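Local coordinates for protein seryl-tRNA synthetase (Pyrococcus horikoshii, PDB 2DQ0) that probably charges tRNA(Ser), and also tRNA(Sec), with serine in an ATP-dependent reaction, as a class-II, type-1 seryl-tRNA synthetase that works as a homodimer, at residues 125-130 / 323-328; 140-145 / 150-155; 337-342 / 366-371. All blocks are in the same frame, centred on the assembly; numbering follows the deposited sequence.

Contact 1 of 3, residues 125-130 / 323-328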
loop_
_atom_site.group_PDB
_atom_site.type_symbol
_atom_site.label_atom_id
_atom_site.label_comp_id
_atom_site.label_asym_id
_atom_site.label_seq_id
_atom_site.Cartn_x
_atom_site.Cartn_y
_atom_site.Cartn_z
ATOM N N PRO A 125 -0.716 -33.339 10.029
ATOM C CA PRO A 125 -1.523 -33.374 8.796
ATOM C C PRO A 125 -2.815 -34.065 9.197
ATOM O O PRO A 125 -2.768 -35.047 9.928
ATOM C CB PRO A 125 -0.690 -34.240 7.849
ATOM C CG PRO A 125 0.710 -34.091 8.368
ATOM C CD PRO A 125 0.518 -34.123 9.873
ATOM N N ILE A 126 -3.959 -33.574 8.733
ATOM C CA ILE A 126 -5.229 -34.178 9.125
ATOM C C ILE A 126 -6.148 -34.435 7.959
ATOM O O ILE A 126 -7.222 -34.996 8.122
ATOM C CB ILE A 126 -5.994 -33.271 10.116
ATOM C CG1 ILE A 126 -6.264 -31.908 9.471
ATOM C CG2 ILE A 126 -5.197 -33.093 11.408
ATOM C CD1 ILE A 126 -7.083 -30.990 10.337
ATOM N N ARG A 127 -5.722 -34.042 6.774
ATOM C CA ARG A 127 -6.565 -34.194 5.607
ATOM C C ARG A 127 -5.728 -33.982 4.335
ATOM O O ARG A 127 -4.791 -33.186 4.320
ATOM C CB ARG A 127 -7.715 -33.174 5.727
ATOM C CG ARG A 127 -8.659 -33.124 4.550
ATOM C CD ARG A 127 -10.068 -32.626 4.914
ATOM N NE ARG A 127 -10.215 -31.237 5.385
ATOM C CZ ARG A 127 -9.981 -30.820 6.630
ATOM N NH1 ARG A 127 -9.566 -31.665 7.553
ATOM N NH2 ARG A 127 -10.229 -29.565 6.976
ATOM N N PHE A 128 -6.047 -34.716 3.278
ATOM C CA PHE A 128 -5.319 -34.591 2.027
ATOM C C PHE A 128 -6.297 -34.574 0.875
ATOM O O PHE A 128 -7.336 -35.219 0.944
ATOM C CB PHE A 128 -4.374 -35.770 1.828
ATOM C CG PHE A 128 -3.373 -35.935 2.918
ATOM C CD1 PHE A 128 -3.694 -36.645 4.068
ATOM C CD2 PHE A 128 -2.087 -35.411 2.779
ATOM C CE1 PHE A 128 -2.753 -36.837 5.063
ATOM C CE2 PHE A 128 -1.134 -35.595 3.764
ATOM C CZ PHE A 128 -1.462 -36.313 4.915
ATOM N N TRP A 129 -5.957 -33.866 -0.198
ATOM C CA TRP A 129 -6.849 -33.795 -1.343
ATOM C C TRP A 129 -6.058 -33.718 -2.650
ATOM O O TRP A 129 -4.999 -33.105 -2.685
ATOM C CB TRP A 129 -7.753 -32.556 -1.195
ATOM C CG TRP A 129 -8.760 -32.416 -2.301
ATOM C CD1 TRP A 129 -10.020 -32.952 -2.341
ATOM C CD2 TRP A 129 -8.528 -31.849 -3.597
ATOM N NE1 TRP A 129 -10.578 -32.766 -3.588
ATOM C CE2 TRP A 129 -9.683 -32.095 -4.378
ATOM C CE3 TRP A 129 -7.450 -31.166 -4.179
ATOM C CZ2 TRP A 129 -9.788 -31.684 -5.707
ATOM C CZ3 TRP A 129 -7.558 -30.758 -5.507
ATOM C CH2 TRP A 129 -8.718 -31.021 -6.253
ATOM N N GLY A 130 -6.559 -34.350 -3.712
ATOM C CA GLY A 130 -5.908 -34.271 -5.019
ATOM C C GLY A 130 -4.876 -35.300 -5.453
ATOM O O GLY A 130 -4.458 -36.161 -4.674
ATOM N N ILE A 323 -14.618 -21.733 7.682
ATOM C CA ILE A 323 -13.725 -20.929 6.874
ATOM C C ILE A 323 -12.598 -21.734 6.252
ATOM O O ILE A 323 -12.265 -21.512 5.073
ATOM C CB ILE A 323 -13.173 -19.704 7.639
ATOM C CG1 ILE A 323 -12.248 -20.129 8.765
ATOM C CG2 ILE A 323 -14.329 -18.865 8.159
ATOM C CD1 ILE A 323 -11.907 -18.966 9.687
ATOM N N ILE A 324 -12.019 -22.674 6.996
ATOM C CA ILE A 324 -10.952 -23.501 6.418
ATOM C C ILE A 324 -11.504 -24.307 5.227
ATOM O O ILE A 324 -10.807 -24.514 4.231
ATOM C CB ILE A 324 -10.309 -24.472 7.470
ATOM C CG1 ILE A 324 -9.138 -25.237 6.847
ATOM C CG2 ILE A 324 -11.335 -25.468 7.972
ATOM C CD1 ILE A 324 -7.946 -24.388 6.442
ATOM N N ARG A 325 -12.764 -24.732 5.319
ATOM C CA ARG A 325 -13.383 -25.491 4.241
ATOM C C ARG A 325 -13.642 -24.553 3.079
ATOM O O ARG A 325 -13.617 -24.958 1.908
ATOM C CB ARG A 325 -14.706 -26.113 4.690
ATOM C CG ARG A 325 -14.608 -27.080 5.863
ATOM C CD ARG A 325 -14.237 -28.486 5.431
ATOM N NE ARG A 325 -14.090 -29.400 6.567
ATOM C CZ ARG A 325 -13.791 -30.694 6.443
ATOM N NH1 ARG A 325 -13.608 -31.226 5.233
ATOM N NH2 ARG A 325 -13.668 -31.459 7.524
ATOM N N ASN A 326 -13.911 -23.296 3.401
ATOM C CA ASN A 326 -14.162 -22.309 2.356
ATOM C C ASN A 326 -12.893 -22.145 1.545
ATOM O O ASN A 326 -12.964 -22.055 0.326
ATOM C CB ASN A 326 -14.591 -20.965 2.953
ATOM C CG ASN A 326 -16.033 -20.966 3.427
ATOM O OD1 ASN A 326 -16.481 -20.024 4.066
ATOM N ND2 ASN A 326 -16.762 -22.025 3.115
ATOM N N ALA A 327 -11.735 -22.116 2.215
ATOM C CA ALA A 327 -10.456 -21.992 1.499
ATOM C C ALA A 327 -10.156 -23.286 0.752
ATOM O O ALA A 327 -9.687 -23.247 -0.379
ATOM C CB ALA A 327 -9.332 -21.682 2.445
ATOM N N GLU A 328 -10.436 -24.430 1.375
ATOM C CA GLU A 328 -10.206 -25.727 0.718
ATOM C C GLU A 328 -10.952 -25.830 -0.605
ATOM O O GLU A 328 -10.420 -26.374 -1.572
ATOM C CB GLU A 328 -10.648 -26.898 1.611
ATOM C CG GLU A 328 -9.770 -27.134 2.805
ATOM C CD GLU A 328 -10.167 -28.349 3.601
ATOM O OE1 GLU A 328 -10.103 -29.469 3.050
ATOM O OE2 GLU A 328 -10.532 -28.182 4.786
#
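Glu328 OE1 is gripped from two sides: NE of Arg127 donates to it across 2.9 Å, and the hydroxyl of Tyr338, on the neighbouring strand, makes a hydrogen bond to the same oxygen. The other carboxylate oxygen, OE2, takes the shorter bond, 2.6 Å from Arg127 NH2, with an N-H...O angle of 151°. A weak third bond runs from NE to OE2. This is a side-on salt bridge, NE and NH2 facing the two oxygens, OE1 and OE2, and both main bonds come in on the syn side of the carboxylate. The fit is not flat, because the guanidinium and carboxylate planes stand 37° apart. Arg127 reaches the acid by leaving the strand with CG anti to its backbone N and then bending at chi3, which turns NE and NH2 to the helix.

Over one face of this guanidinium lies that of Arg325, one turn back from Glu328 on helix 316-333. The two groups are stacked with centres 3.8 Å apart and planes only 16° from parallel, and the nearest atoms, Arg127 NE and Arg325 NH1, are both donors at 3.4 Å. At the edge of the Arg127 group, CG2 of Ile324 adds a light apolar touch to NH2.

The contact fastens helix 316-333 over the edge of the large, mostly antiparallel sheet of the class II catalytic core. Strand 124-129 is paired there with strand 338-342, and Ile126 and Arg127 form a classic beta bulge opposite Val340. In charge terms one buried carboxylate faces two arginines, only one of which bonds to it here; held by Arg127 and Tyr338, it probably balances part of the positive charge of the two stacked guanidinium groups.

Contact 2 of 3, residues 140-145 / 150-155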
loop_
_atom_site.group_PDB
_atom_site.type_symbol
_atom_site.label_atom_id
_atom_site.label_comp_id
_atom_site.label_asym_id
_atom_site.label_seq_id
_atom_site.Cartn_x
_atom_site.Cartn_y
_atom_site.Cartn_z
ATOM N N GLU A 140 10.514 -39.999 -2.105
ATOM C CA GLU A 140 10.518 -40.338 -0.694
ATOM C C GLU A 140 9.974 -39.168 0.104
ATOM O O GLU A 140 9.090 -39.350 0.936
ATOM C CB GLU A 140 11.922 -40.725 -0.196
ATOM C CG GLU A 140 11.927 -41.160 1.269
ATOM C CD GLU A 140 13.011 -42.165 1.603
ATOM O OE1 GLU A 140 13.116 -42.545 2.792
ATOM O OE2 GLU A 140 13.749 -42.580 0.683
ATOM N N ARG A 141 10.485 -37.965 -0.155
ATOM C CA ARG A 141 10.001 -36.805 0.571
ATOM C C ARG A 141 8.487 -36.728 0.422
ATOM O O ARG A 141 7.761 -36.602 1.410
ATOM C CB ARG A 141 10.647 -35.512 0.057
ATOM C CG ARG A 141 10.103 -34.247 0.742
ATOM C CD ARG A 141 11.090 -33.094 0.735
ATOM N NE ARG A 141 11.337 -32.573 -0.603
ATOM C CZ ARG A 141 12.431 -31.910 -0.960
ATOM N NH1 ARG A 141 13.400 -31.684 -0.073
ATOM N NH2 ARG A 141 12.557 -31.477 -2.210
ATOM N N PHE A 142 8.001 -36.825 -0.807
ATOM C CA PHE A 142 6.573 -36.753 -1.010
ATOM C C PHE A 142 5.821 -37.769 -0.165
ATOM O O PHE A 142 4.849 -37.424 0.510
ATOM C CB PHE A 142 6.209 -36.973 -2.475
ATOM C CG PHE A 142 4.736 -37.164 -2.686
ATOM C CD1 PHE A 142 4.165 -38.438 -2.626
ATOM C CD2 PHE A 142 3.896 -36.065 -2.813
ATOM C CE1 PHE A 142 2.785 -38.612 -2.679
ATOM C CE2 PHE A 142 2.513 -36.234 -2.865
ATOM C CZ PHE A 142 1.958 -37.514 -2.795
ATOM N N LEU A 143 6.269 -39.023 -0.198
ATOM C CA LEU A 143 5.593 -40.090 0.534
ATOM C C LEU A 143 5.573 -39.931 2.037
ATOM O O LEU A 143 4.582 -40.289 2.690
ATOM C CB LEU A 143 6.190 -41.438 0.145
ATOM C CG LEU A 143 5.739 -41.888 -1.251
ATOM C CD1 LEU A 143 6.562 -43.070 -1.733
ATOM C CD2 LEU A 143 4.270 -42.246 -1.200
ATOM N N GLU A 144 6.657 -39.386 2.581
ATOM C CA GLU A 144 6.769 -39.160 4.013
ATOM C C GLU A 144 5.824 -38.032 4.390
ATOM O O GLU A 144 5.091 -38.125 5.372
ATOM C CB GLU A 144 8.197 -38.757 4.381
ATOM C CG GLU A 144 8.860 -39.653 5.419
ATOM C CD GLU A 144 8.416 -39.359 6.841
ATOM O OE1 GLU A 144 8.512 -38.185 7.254
ATOM O OE2 GLU A 144 7.985 -40.299 7.546
ATOM N N GLN A 145 5.830 -36.968 3.596
ATOM C CA GLN A 145 4.986 -35.824 3.873
ATOM C C GLN A 145 3.493 -36.119 3.679
ATOM O O GLN A 145 2.632 -35.551 4.366
ATOM C CB GLN A 145 5.443 -34.660 3.000
ATOM C CG GLN A 145 6.831 -34.129 3.360
ATOM C CD GLN A 145 6.852 -33.384 4.696
ATOM O OE1 GLN A 145 7.174 -33.954 5.761
ATOM N NE2 GLN A 145 6.491 -32.102 4.647
ATOM N N MET A 150 -2.106 -39.937 0.173
ATOM C CA MET A 150 -2.484 -39.069 -0.945
ATOM C C MET A 150 -2.172 -39.671 -2.314
ATOM O O MET A 150 -1.074 -40.186 -2.542
ATOM C CB MET A 150 -1.778 -37.704 -0.793
ATOM C CG MET A 150 -1.894 -36.748 -1.986
ATOM S SD MET A 150 -1.147 -35.116 -1.657
ATOM C CE MET A 150 -2.178 -34.100 -2.559
ATOM N N GLU A 151 -3.136 -39.588 -3.231
ATOM C CA GLU A 151 -2.947 -40.140 -4.564
ATOM C C GLU A 151 -1.882 -39.340 -5.291
ATOM O O GLU A 151 -1.681 -38.167 -4.980
ATOM C CB GLU A 151 -4.269 -40.137 -5.340
ATOM C CG GLU A 151 -4.260 -41.103 -6.520
ATOM C CD GLU A 151 -3.613 -42.450 -6.159
ATOM O OE1 GLU A 151 -4.177 -43.169 -5.303
ATOM O OE2 GLU A 151 -2.537 -42.790 -6.719
ATOM N N TYR A 152 -1.186 -39.961 -6.246
ATOM C CA TYR A 152 -0.137 -39.244 -6.963
ATOM C C TYR A 152 0.340 -39.902 -8.237
ATOM O O TYR A 152 0.275 -41.107 -8.397
ATOM C CB TYR A 152 1.068 -39.031 -6.052
ATOM C CG TYR A 152 1.820 -40.299 -5.757
ATOM C CD1 TYR A 152 2.944 -40.668 -6.508
ATOM C CD2 TYR A 152 1.420 -41.137 -4.720
ATOM C CE1 TYR A 152 3.654 -41.839 -6.218
ATOM C CE2 TYR A 152 2.119 -42.304 -4.424
ATOM C CZ TYR A 152 3.233 -42.644 -5.168
ATOM O OH TYR A 152 3.941 -43.764 -4.815
ATOM N N GLU A 153 0.861 -39.081 -9.130
ATOM C CA GLU A 153 1.361 -39.527 -10.413
ATOM C C GLU A 153 2.848 -39.185 -10.459
ATOM O O GLU A 153 3.254 -38.120 -10.007
ATOM C CB GLU A 153 0.589 -38.781 -11.499
ATOM C CG GLU A 153 0.982 -39.059 -12.919
ATOM C CD GLU A 153 0.063 -38.338 -13.893
ATOM O OE1 GLU A 153 -1.118 -38.755 -14.028
ATOM O OE2 GLU A 153 0.519 -37.346 -14.508
ATOM N N ILE A 154 3.663 -40.097 -10.978
ATOM C CA ILE A 154 5.094 -39.865 -11.072
ATOM C C ILE A 154 5.370 -39.169 -12.381
ATOM O O ILE A 154 4.814 -39.538 -13.415
ATOM C CB ILE A 154 5.889 -41.170 -11.053
ATOM C CG1 ILE A 154 5.750 -41.833 -9.687
ATOM C CG2 ILE A 154 7.356 -40.900 -11.401
ATOM C CD1 ILE A 154 6.226 -40.973 -8.543
ATOM N N LEU A 155 6.226 -38.154 -12.335
ATOM C CA LEU A 155 6.559 -37.406 -13.530
ATOM C C LEU A 155 7.894 -37.831 -14.073
ATOM O O LEU A 155 8.862 -38.055 -13.309
ATOM C CB LEU A 155 6.621 -35.913 -13.243
ATOM C CG LEU A 155 5.358 -35.162 -12.840
ATOM C CD1 LEU A 155 5.771 -33.796 -12.268
ATOM C CD2 LEU A 155 4.423 -35.019 -14.028
#
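Phe142 points from helix 139-146 at the chain that enters strand 152-155, and its far end, CE1 and CZ, meets Tyr152. CE1 comes within 3.5 Å of Tyr152 CD2, while CZ sits 3.7 Å from Tyr152 CB. The two ring planes are inclined at 50° with centroids 5.0 Å apart, an oblique aromatic pair with Phe142 CD1 over one face of the tyrosine. Phe142 gets there with CG anti to the backbone N (chi1 169°), which swings the ring off the helix. Tyr152 holds CG between its backbone N and carbonyl carbon (chi1 71°), and this turns its ring so that the hydroxyl end reaches Leu143.

Leu143 meets that end at about a right angle: its CD2 methyl is 3.9 Å from Tyr152 CE2 and equally near to OH. At the rim of the phenylalanine, close to the ring plane, Met150 CG packs 4.0 Å from Phe142 CZ. The sulfur lies obliquely to the same ring, 5.1 Å from its centroid, a Met-aromatic contact. With alanine in place of Tyr152, Phe142 CE1 would probably face a gap and the Leu143 methyls would lose their partner.

Helix 139-146 and strand 152-155 belong to a beta-alpha-beta unit whose first strand, 132-135, runs parallel to the last. Phe142 also rests on Ala132 and Val134 of that strand and meets Trp361 edge-to-face, joining the unit to the main sheet. No hydrogen bond links 140-145 with 150-155. Their cohesion comes from aromatic, sulfur and methyl surfaces, so it probably rests on shape and on keeping water from the buried phenylalanine.

Contact 3 of 3, residues 337-342 / 366-371. With SSA (5'-O-(N-(L-seryl)-sulfamoyl)adenosine), chain G; SO4 (sulfate ion), chain D.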
loop_
_atom_site.group_PDB
_atom_site.type_symbol
_atom_site.label_atom_id
_atom_site.label_comp_id
_atom_site.label_asym_id
_atom_site.label_seq_id
_atom_site.Cartn_x
_atom_site.Cartn_y
_atom_site.Cartn_z
ATOM N N PRO A 337 -3.578 -29.866 -5.573
ATOM C CA PRO A 337 -3.516 -30.868 -4.507
ATOM C C PRO A 337 -2.884 -30.249 -3.250
ATOM O O PRO A 337 -2.006 -29.399 -3.333
ATOM C CB PRO A 337 -2.712 -32.008 -5.144
ATOM C CG PRO A 337 -1.784 -31.279 -6.092
ATOM C CD PRO A 337 -2.654 -30.178 -6.681
ATOM N N TYR A 338 -3.351 -30.672 -2.085
ATOM C CA TYR A 338 -2.878 -30.101 -0.834
ATOM C C TYR A 338 -3.151 -31.043 0.325
ATOM O O TYR A 338 -3.734 -32.119 0.168
ATOM C CB TYR A 338 -3.620 -28.779 -0.578
ATOM C CG TYR A 338 -5.118 -28.940 -0.310
ATOM C CD1 TYR A 338 -5.587 -29.289 0.955
ATOM C CD2 TYR A 338 -6.062 -28.785 -1.336
ATOM C CE1 TYR A 338 -6.952 -29.489 1.204
ATOM C CE2 TYR A 338 -7.441 -28.983 -1.100
ATOM C CZ TYR A 338 -7.876 -29.339 0.174
ATOM O OH TYR A 338 -9.216 -29.586 0.414
ATOM N N ARG A 339 -2.730 -30.606 1.497
ATOM C CA ARG A 339 -2.946 -31.347 2.717
ATOM C C ARG A 339 -3.210 -30.235 3.747
ATOM O O ARG A 339 -2.584 -29.179 3.685
ATOM C CB ARG A 339 -1.687 -32.160 3.075
ATOM C CG ARG A 339 -0.507 -31.322 3.537
ATOM C CD ARG A 339 0.715 -32.136 3.897
ATOM N NE ARG A 339 1.620 -31.294 4.671
ATOM C CZ ARG A 339 2.568 -31.740 5.486
ATOM N NH1 ARG A 339 3.326 -30.880 6.154
ATOM N NH2 ARG A 339 2.757 -33.044 5.636
ATOM N N VAL A 340 -4.166 -30.411 4.651
ATOM C CA VAL A 340 -4.367 -29.351 5.624
ATOM C C VAL A 340 -3.785 -29.847 6.922
ATOM O O VAL A 340 -3.876 -31.024 7.259
ATOM C CB VAL A 340 -5.862 -28.905 5.777
ATOM C CG1 VAL A 340 -6.732 -29.621 4.777
ATOM C CG2 VAL A 340 -6.323 -29.065 7.206
ATOM N N VAL A 341 -3.177 -28.926 7.648
ATOM C CA VAL A 341 -2.491 -29.269 8.866
ATOM C C VAL A 341 -3.018 -28.588 10.120
ATOM O O VAL A 341 -3.519 -27.473 10.066
ATOM C CB VAL A 341 -0.985 -28.938 8.668
ATOM C CG1 VAL A 341 -0.266 -28.891 9.983
ATOM C CG2 VAL A 341 -0.348 -29.971 7.751
ATOM N N ASN A 342 -2.931 -29.281 11.249
ATOM C CA ASN A 342 -3.323 -28.689 12.507
ATOM C C ASN A 342 -1.992 -28.249 13.093
ATOM O O ASN A 342 -1.106 -29.058 13.368
ATOM C CB ASN A 342 -3.990 -29.704 13.425
ATOM C CG ASN A 342 -4.489 -29.076 14.730
ATOM O OD1 ASN A 342 -4.293 -27.873 14.988
ATOM N ND2 ASN A 342 -5.132 -29.893 15.563
ATOM N N GLY A 366 9.114 -29.874 -4.730
ATOM C CA GLY A 366 9.109 -31.208 -4.185
ATOM C C GLY A 366 8.624 -31.166 -2.745
ATOM O O GLY A 366 9.065 -31.958 -1.928
ATOM N N LYS A 367 7.735 -30.236 -2.411
ATOM C CA LYS A 367 7.208 -30.169 -1.041
ATOM C C LYS A 367 5.846 -29.467 -0.847
ATOM O O LYS A 367 5.326 -28.821 -1.749
ATOM C CB LYS A 367 8.256 -29.540 -0.106
ATOM C CG LYS A 367 8.876 -28.286 -0.612
ATOM C CD LYS A 367 9.989 -27.800 0.307
ATOM C CE LYS A 367 11.241 -28.668 0.248
ATOM N NZ LYS A 367 12.401 -27.989 0.928
ATOM N N PHE A 368 5.252 -29.645 0.326
ATOM C CA PHE A 368 3.993 -28.979 0.630
ATOM C C PHE A 368 4.334 -27.603 1.225
ATOM O O PHE A 368 5.163 -27.501 2.122
ATOM C CB PHE A 368 3.178 -29.775 1.646
ATOM C CG PHE A 368 2.591 -31.045 1.106
ATOM C CD1 PHE A 368 3.305 -32.242 1.164
ATOM C CD2 PHE A 368 1.299 -31.054 0.572
ATOM C CE1 PHE A 368 2.735 -33.433 0.700
ATOM C CE2 PHE A 368 0.717 -32.234 0.104
ATOM C CZ PHE A 368 1.433 -33.426 0.166
ATOM N N ARG A 369 3.710 -26.543 0.729
ATOM C CA ARG A 369 4.010 -25.216 1.264
ATOM C C ARG A 369 2.736 -24.487 1.666
ATOM O O ARG A 369 1.729 -24.541 0.940
ATOM C CB ARG A 369 4.765 -24.368 0.226
ATOM C CG ARG A 369 6.014 -25.009 -0.387
ATOM C CD ARG A 369 7.003 -25.472 0.663
ATOM N NE ARG A 369 7.352 -24.468 1.681
ATOM C CZ ARG A 369 8.303 -23.532 1.559
ATOM N NH1 ARG A 369 8.532 -22.687 2.558
ATOM N NH2 ARG A 369 9.025 -23.422 0.450
ATOM N N GLU A 370 2.794 -23.813 2.820
ATOM C CA GLU A 370 1.672 -23.038 3.336
ATOM C C GLU A 370 1.159 -22.128 2.257
ATOM O O GLU A 370 1.933 -21.430 1.594
ATOM C CB GLU A 370 2.065 -22.162 4.527
ATOM C CG GLU A 370 0.919 -21.233 4.969
ATOM C CD GLU A 370 1.281 -20.329 6.129
ATOM O OE1 GLU A 370 0.437 -19.478 6.499
ATOM O OE2 GLU A 370 2.400 -20.468 6.675
ATOM N N VAL A 371 -0.157 -22.117 2.109
ATOM C CA VAL A 371 -0.781 -21.310 1.096
ATOM C C VAL A 371 -1.983 -20.552 1.706
ATOM O O VAL A 371 -2.476 -19.590 1.128
ATOM C CB VAL A 371 -1.147 -22.231 -0.094
ATOM C CG1 VAL A 371 -2.582 -22.785 0.043
ATOM C CG2 VAL A 371 -0.887 -21.502 -1.388
HETATM N N10 SSA G . -4.891 -12.923 8.404
HETATM C CA SSA G . -4.302 -14.274 8.364
HETATM C CB SSA G . -5.131 -15.202 7.518
HETATM O OG SSA G . -5.021 -14.909 6.121
HETATM C C9 SSA G . -2.883 -14.299 7.810
HETATM O O9 SSA G . -2.375 -13.292 7.324
HETATM N N8 SSA G . -2.221 -15.459 7.902
HETATM S S1 SSA G . -0.738 -15.596 7.298
HETATM O O1S SSA G . 0.076 -14.655 8.053
HETATM O O2S SSA G . -0.426 -17.020 7.321
HETATM O "O5'" SSA G . -0.884 -15.088 5.822
HETATM C "C5'" SSA G . -1.808 -15.723 4.959
HETATM C "C4'" SSA G . -1.158 -16.192 3.695
HETATM O "O4'" SSA G . -0.615 -15.080 2.958
HETATM C "C3'" SSA G . 0.006 -17.157 3.802
HETATM O "O3'" SSA G . -0.474 -18.460 4.061
HETATM C "C2'" SSA G . 0.546 -17.049 2.387
HETATM O "O2'" SSA G . -0.245 -17.686 1.413
HETATM C "C1'" SSA G . 0.490 -15.529 2.186
HETATM N N9 SSA G . 1.665 -14.816 2.679
HETATM C C8 SSA G . 2.021 -14.501 3.981
HETATM N N7 SSA G . 3.153 -13.850 4.072
HETATM C C5 SSA G . 3.575 -13.730 2.751
HETATM C C6 SSA G . 4.728 -13.147 2.161
HETATM N N6 SSA G . 5.687 -12.556 2.867
HETATM N N1 SSA G . 4.843 -13.184 0.798
HETATM C C2 SSA G . 3.860 -13.777 0.084
HETATM N N3 SSA G . 2.729 -14.367 0.534
HETATM C C4 SSA G . 2.658 -14.318 1.884
HETATM S S SO4 D . 12.087 -20.872 1.959
HETATM O O1 SO4 D . 11.713 -19.547 1.423
HETATM O O2 SO4 D . 12.079 -21.845 0.849
HETATM O O3 SO4 D . 13.432 -20.839 2.573
HETATM O O4 SO4 D . 11.109 -21.258 2.991
#
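A chi1 of 71° sets CG of Arg339 between its backbone N and carbonyl carbon, and from there the chain runs extended to NE, laying its methylenes across Phe368. That ring is turned to meet them by a chi1 of -71°. Both residues sit on strands of the mostly antiparallel sheet of the class II synthetase core, 338-342 and 367-376, which are separated by strand 354-362, so the side chains meet across a strand. Arg339 CD stands over the ring centre, 3.5 Å from the centroid of Phe368 and 12° off the normal, a CH-pi contact; CG is equally close to Phe368 CD2. The charged end has partners elsewhere: NH1 makes a salt bridge with Glu359, and NH2 donates to the carbonyl of Gln145. Trp361 meets the Phe368 ring edge-to-face.

Further along, the side chains of Arg369 and Glu370 and the carbonyl of Val371 meet bound groups. Arg369 NH1 donates to sulfate O4 at 3.0 Å, the ion probably coming from the crystallisation liquor. Glu370 and Val371 line the pocket of the seryl-adenylate analogue, where the ribose hydroxyl O3' gives a 2.8 Å hydrogen bond to Glu370 OE1, and O2' a weak one to Val371 O.

How the contacts relate
All three contacts gather around the class II catalytic sheet, on the same side of the chain's centre. Contacts 1 and 3 have centres about 9 Å apart and share the sheet through the paired strands 124-129 and 338-342; helix 316-333 of contact 1 is followed, after a short loop, by the second of these. The centre of contact 2 lies about 12 Å from that of contact 3 and about 18 Å from that of contact 1. Along the chain its segments fall between the two halves of contact 1, and contact 3 follows last. Arg141 NE bonds to Gly366 O, tying contact 2 to contact 3, and Met150 packs against Phe368. The beta-alpha-beta unit and the helix thus flank a sheet whose strand 367-376 reaches the adenylate pocket.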